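Local coordinates for protein glutathione S-transferase 2 (Heligmosomoides polygyrus, PDB 1TW9) that probably catalyses the conjugation of glutathione to electrophilic substrates, releasing a halide ion and a proton when the substrate is a halide, at residues Ala44-Phe48 against Gly49-Val53; Asp151-Trp155 against Val156-Val160. All coordinates share one frame; numbering follows the deposited sequence.

In the fold
Contact 1 (44-48 with 49-53) and contact 2 (151-155 with 156-160) are both local, joining neighbours round a turn or at a helix start, yet they lie about 26 Å apart between centres, on opposite sides of the chain's middle. Contact 1 is partly buried, in the loop between helix 36-39 and strand 53-56 of the thioredoxin-like domain, and reaches the second subunit. Contact 2 is buried in the helical domain, its centre about 9 Å from that of the chain, at the start of helix 155-170. No secondary-structure element is common to both. Contact 1 relies on an aromatic ring flanked on both faces and one turn; contact 2 on a carboxylate accepting several hydrogen bonds.

Contact 1 of 2, residues Ala44-Phe48 against Gly49-Val53; sequences ATFPF and GQVPV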
loop_
_atom_site.group_PDB
_atom_site.type_symbol
_atom_site.label_atom_id
_atom_site.label_comp_id
_atom_site.label_asym_id
_atom_site.label_seq_id
_atom_site.Cartn_x
_atom_site.Cartn_y
_atom_site.Cartn_z
ATOM N N ALA A 44 -20.062 7.033 -8.974
ATOM C CA ALA A 44 -20.693 5.759 -8.636
ATOM C C ALA A 44 -20.121 4.579 -9.453
ATOM O O ALA A 44 -20.333 3.432 -9.067
ATOM C CB ALA A 44 -22.174 5.846 -8.823
ATOM N N THR A 45 -19.415 4.857 -10.563
ATOM C CA THR A 45 -18.932 3.811 -11.477
ATOM C C THR A 45 -17.536 3.329 -11.060
ATOM O O THR A 45 -17.059 2.339 -11.587
ATOM C CB THR A 45 -18.852 4.291 -12.977
ATOM O OG1 THR A 45 -17.783 5.235 -13.153
ATOM C CG2 THR A 45 -20.145 5.027 -13.484
ATOM N N PHE A 46 -16.894 4.037 -10.140
ATOM C CA PHE A 46 -15.520 3.672 -9.725
ATOM C C PHE A 46 -15.605 2.785 -8.483
ATOM O O PHE A 46 -16.486 3.001 -7.636
ATOM C CB PHE A 46 -14.677 4.910 -9.467
ATOM C CG PHE A 46 -14.627 5.854 -10.634
ATOM C CD1 PHE A 46 -14.955 7.187 -10.475
ATOM C CD2 PHE A 46 -14.291 5.421 -11.881
ATOM C CE1 PHE A 46 -14.862 8.052 -11.539
ATOM C CE2 PHE A 46 -14.222 6.289 -12.937
ATOM C CZ PHE A 46 -14.547 7.601 -12.765
ATOM N N PRO A 47 -14.675 1.818 -8.392
ATOM C CA PRO A 47 -14.727 0.811 -7.333
ATOM C C PRO A 47 -14.890 1.337 -5.920
ATOM O O PRO A 47 -15.681 0.792 -5.139
ATOM C CB PRO A 47 -13.421 0.083 -7.502
ATOM C CG PRO A 47 -13.166 0.133 -8.990
ATOM C CD PRO A 47 -13.555 1.569 -9.299
ATOM N N PHE A 48 -14.220 2.432 -5.595
ATOM C CA PHE A 48 -14.331 3.029 -4.305
ATOM C C PHE A 48 -14.721 4.510 -4.396
ATOM O O PHE A 48 -14.390 5.308 -3.521
ATOM C CB PHE A 48 -13.049 2.871 -3.529
ATOM C CG PHE A 48 -12.564 1.442 -3.508
ATOM C CD1 PHE A 48 -11.493 1.075 -4.309
ATOM C CD2 PHE A 48 -13.201 0.495 -2.726
ATOM C CE1 PHE A 48 -11.071 -0.240 -4.342
ATOM C CE2 PHE A 48 -12.768 -0.835 -2.709
ATOM C CZ PHE A 48 -11.721 -1.194 -3.531
ATOM N N GLY A 49 -15.419 4.848 -5.455
ATOM C CA GLY A 49 -15.926 6.235 -5.641
ATOM C C GLY A 49 -14.851 7.288 -5.909
ATOM O O GLY A 49 -15.066 8.496 -5.702
ATOM N N GLN A 50 -13.666 6.849 -6.323
ATOM C CA GLN A 50 -12.536 7.753 -6.500
ATOM C C GLN A 50 -11.725 7.405 -7.722
ATOM O O GLN A 50 -11.876 6.316 -8.304
ATOM C CB GLN A 50 -11.592 7.693 -5.347
ATOM C CG GLN A 50 -12.184 7.953 -4.025
ATOM C CD GLN A 50 -11.261 7.378 -3.000
ATOM O OE1 GLN A 50 -11.161 6.152 -2.857
ATOM N NE2 GLN A 50 -10.529 8.216 -2.359
ATOM N N VAL A 51 -10.827 8.321 -8.038
ATOM C CA VAL A 51 -9.863 8.141 -9.111
ATOM C C VAL A 51 -8.476 8.310 -8.463
ATOM O O VAL A 51 -8.356 8.881 -7.364
ATOM C CB VAL A 51 -10.393 9.144 -10.168
ATOM C CG1 VAL A 51 -9.837 10.552 -10.094
ATOM C CG2 VAL A 51 -10.977 8.558 -11.436
ATOM N N PRO A 52 -7.443 7.678 -9.004
ATOM C CA PRO A 52 -7.395 7.115 -10.328
ATOM C C PRO A 52 -7.972 5.719 -10.385
ATOM O O PRO A 52 -8.053 5.034 -9.364
ATOM C CB PRO A 52 -5.894 6.964 -10.546
ATOM C CG PRO A 52 -5.369 6.752 -9.203
ATOM C CD PRO A 52 -6.100 7.761 -8.419
ATOM N N VAL A 53 -8.407 5.343 -11.571
ATOM C CA VAL A 53 -8.810 3.989 -11.829
ATOM C C VAL A 53 -8.190 3.610 -13.147
ATOM O O VAL A 53 -8.343 4.343 -14.149
ATOM C CB VAL A 53 -10.353 3.883 -11.930
ATOM C CG1 VAL A 53 -10.824 2.506 -12.407
ATOM C CG2 VAL A 53 -10.981 4.173 -10.597
HETATM O O HOH W 1 -12.271 4.067 -6.818
#
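V51 CG2 lies over one face of the F46 ring in the cis-proline loop of a thioredoxin fold, where the chain runs toward strand 53-56. That the methyl makes a CH-pi contact follows from its position, 4.0 Å from the ring centroid and 17° off the ring normal. On the opposite face T45 OG1 stands 3.7 Å above the plane of the F46 ring, also toward the rim, so the phenyl fills a slot between a methyl and a hydroxyl. F46 CG is anti to its carbonyl carbon (chi1 -55°), which sends the ring in beneath the chain from Q50 to V53. There V53 CG2 is the second bump: it fits the notch between the F46 ring and P47, touching F46 CD2 at 3.8 Å and P47 CD at 3.9 Å. The peptide before P52 is cis, and V51 and V53 on its two sides both touch the F46 ring.

A type I turn from F46 to G49 forms the other end, closed by G49 N donating to F46 O over 3.1 Å. G49 has a positive phi, and a CB there would collide with F48 O. The F48 side chain leads away from this turn to pack on A94 of the second subunit, a position that probably corresponds to the lock-and-key aromatic of the alpha, mu and pi classes of this superfamily. Within the bend, one water accepts from F48 N at 2.8 Å and donates to Q50 O at 2.7 Å.

Contact 2 of 2, residues Asp151-Trp155 against Val156-Val160; sequences DKISW and VDLLV
D157 OD2 accepts a hydrogen bond from S154 N, 2.8 Å long with an N-H...O angle of 151°, using the lone pair directed away from OD1. The same oxygen accepts a hydrogen bond from a water, 2.7 Å from OD2, and that water is also hydrogen-bonded to S154 OG. D157 CG is anti to its carbonyl carbon (chi1 -69°), which swings the carboxylate back over the N-cap residue. Its other oxygen, OD1, is hydrogen-bonded to H184 NE2 and L148 N, so donors hold both ends of this buried group and fix its rotation. Lying at a helix N-terminus and beside a histidine, it would probably be stabilised in its ionised form. An asparagine here would probably lose an acceptor and set an amide against one of these donors, leaving S154 N or the H184 and L148 pair without its mate.

The helix backbone takes over from S154: L158 N reaches S154 O in a weak 3.3 Å bond, and L159 N donates to W155 O at 2.9 Å.

Outward lies the packing. I153 CD1 meets L158 CD2 at 4.1 Å, the two side chains crossing at about a right angle, and helix 16-24 supplies L24 and V21 around them. The W155 indole packs against helices 64-75 and 82-101, touching A72 and I88, and its CZ3 comes 4.4 Å from L159 CD2.

With S154 at the N-cap and D157 three residues on, the D157 half of a capping box is seen, S154 OG being turned to the water; I153 against L158 forms the hydrophobic staple that straddles it, and the two together mark this helix start in the glutathione transferase fold.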
loop_
_atom_site.group_PDB
_atom_site.type_symbol
_atom_site.label_atom_id
_atom_site.label_comp_id
_atom_site.label_asym_id
_atom_site.label_seq_id
_atom_site.Cartn_x
_atom_site.Cartn_y
_atom_site.Cartn_z
ATOM N N ASP A 151 19.212 -3.344 -8.468
ATOM C CA ASP A 151 20.099 -2.779 -9.461
ATOM C C ASP A 151 19.381 -2.160 -10.668
ATOM O O ASP A 151 20.061 -1.866 -11.669
ATOM C CB ASP A 151 21.105 -3.839 -9.923
ATOM C CG ASP A 151 20.500 -4.927 -10.660
ATOM O OD1 ASP A 151 19.244 -4.988 -10.762
ATOM O OD2 ASP A 151 21.199 -5.849 -11.193
ATOM N N LYS A 152 18.063 -1.965 -10.593
ATOM C CA LYS A 152 17.294 -1.449 -11.701
ATOM C C LYS A 152 16.218 -0.544 -11.179
ATOM O O LYS A 152 15.810 -0.601 -10.013
ATOM C CB LYS A 152 16.683 -2.638 -12.408
ATOM C CG LYS A 152 15.844 -2.370 -13.581
ATOM C CD LYS A 152 15.255 -3.706 -14.041
ATOM C CE LYS A 152 14.397 -3.548 -15.338
ATOM N NZ LYS A 152 13.554 -4.726 -15.718
ATOM N N ILE A 153 15.783 0.352 -12.022
ATOM C CA ILE A 153 14.782 1.328 -11.667
ATOM C C ILE A 153 13.513 0.616 -11.291
ATOM O O ILE A 153 13.144 -0.440 -11.909
ATOM C CB ILE A 153 14.565 2.273 -12.868
ATOM C CG1 ILE A 153 13.674 3.469 -12.518
ATOM C CG2 ILE A 153 13.983 1.560 -14.052
ATOM C CD1 ILE A 153 13.687 4.657 -13.499
ATOM N N SER A 154 12.803 1.161 -10.296
ATOM C CA SER A 154 11.514 0.579 -9.905
ATOM C C SER A 154 10.496 1.708 -9.785
ATOM O O SER A 154 10.867 2.903 -9.711
ATOM C CB SER A 154 11.573 -0.157 -8.599
ATOM O OG SER A 154 11.868 0.721 -7.525
ATOM N N TRP A 155 9.255 1.308 -9.586
ATOM C CA TRP A 155 8.153 2.344 -9.493
ATOM C C TRP A 155 8.315 3.232 -8.269
ATOM O O TRP A 155 7.899 4.434 -8.312
ATOM C CB TRP A 155 6.793 1.689 -9.492
ATOM C CG TRP A 155 6.489 0.764 -8.359
ATOM C CD1 TRP A 155 6.848 -0.566 -8.223
ATOM C CD2 TRP A 155 5.617 1.049 -7.255
ATOM N NE1 TRP A 155 6.271 -1.095 -7.077
ATOM C CE2 TRP A 155 5.556 -0.110 -6.444
ATOM C CE3 TRP A 155 4.991 2.204 -6.803
ATOM C CZ2 TRP A 155 4.825 -0.162 -5.250
ATOM C CZ3 TRP A 155 4.246 2.125 -5.637
ATOM C CH2 TRP A 155 4.165 0.964 -4.889
ATOM N N VAL A 156 8.928 2.741 -7.216
ATOM C CA VAL A 156 9.134 3.624 -6.007
ATOM C C VAL A 156 10.228 4.659 -6.311
ATOM O O VAL A 156 10.165 5.785 -5.826
ATOM C CB VAL A 156 9.407 2.903 -4.672
ATOM C CG1 VAL A 156 10.851 2.290 -4.625
ATOM C CG2 VAL A 156 9.156 3.859 -3.519
ATOM N N ASP A 157 11.233 4.341 -7.128
ATOM C CA ASP A 157 12.163 5.381 -7.602
ATOM C C ASP A 157 11.399 6.529 -8.309
ATOM O O ASP A 157 11.653 7.710 -8.058
ATOM C CB ASP A 157 13.158 4.831 -8.589
ATOM C CG ASP A 157 14.134 3.905 -7.987
ATOM O OD1 ASP A 157 14.827 4.253 -6.963
ATOM O OD2 ASP A 157 14.288 2.765 -8.572
ATOM N N LEU A 158 10.487 6.172 -9.197
ATOM C CA LEU A 158 9.608 7.117 -9.873
ATOM C C LEU A 158 8.766 7.941 -8.920
ATOM O O LEU A 158 8.646 9.174 -9.116
ATOM C CB LEU A 158 8.660 6.476 -10.946
ATOM C CG LEU A 158 9.293 5.669 -12.031
ATOM C CD1 LEU A 158 8.284 4.951 -12.812
ATOM C CD2 LEU A 158 10.139 6.514 -12.850
ATOM N N LEU A 159 8.168 7.313 -7.919
ATOM C CA LEU A 159 7.280 7.997 -7.004
ATOM C C LEU A 159 8.103 9.016 -6.156
ATOM O O LEU A 159 7.682 10.167 -5.992
ATOM C CB LEU A 159 6.668 6.920 -6.137
ATOM C CG LEU A 159 5.671 7.318 -5.092
ATOM C CD1 LEU A 159 4.440 7.896 -5.772
ATOM C CD2 LEU A 159 5.304 6.166 -4.234
ATOM N N VAL A 160 9.223 8.552 -5.627
ATOM C CA VAL A 160 10.087 9.411 -4.794
ATOM C C VAL A 160 10.652 10.575 -5.580
ATOM O O VAL A 160 10.501 11.752 -5.114
ATOM C CB VAL A 160 11.135 8.606 -4.029
ATOM C CG1 VAL A 160 12.108 9.552 -3.245
ATOM C CG2 VAL A 160 10.404 7.681 -2.983
HETATM O O HOH W 2 14.503 0.666 -6.952
#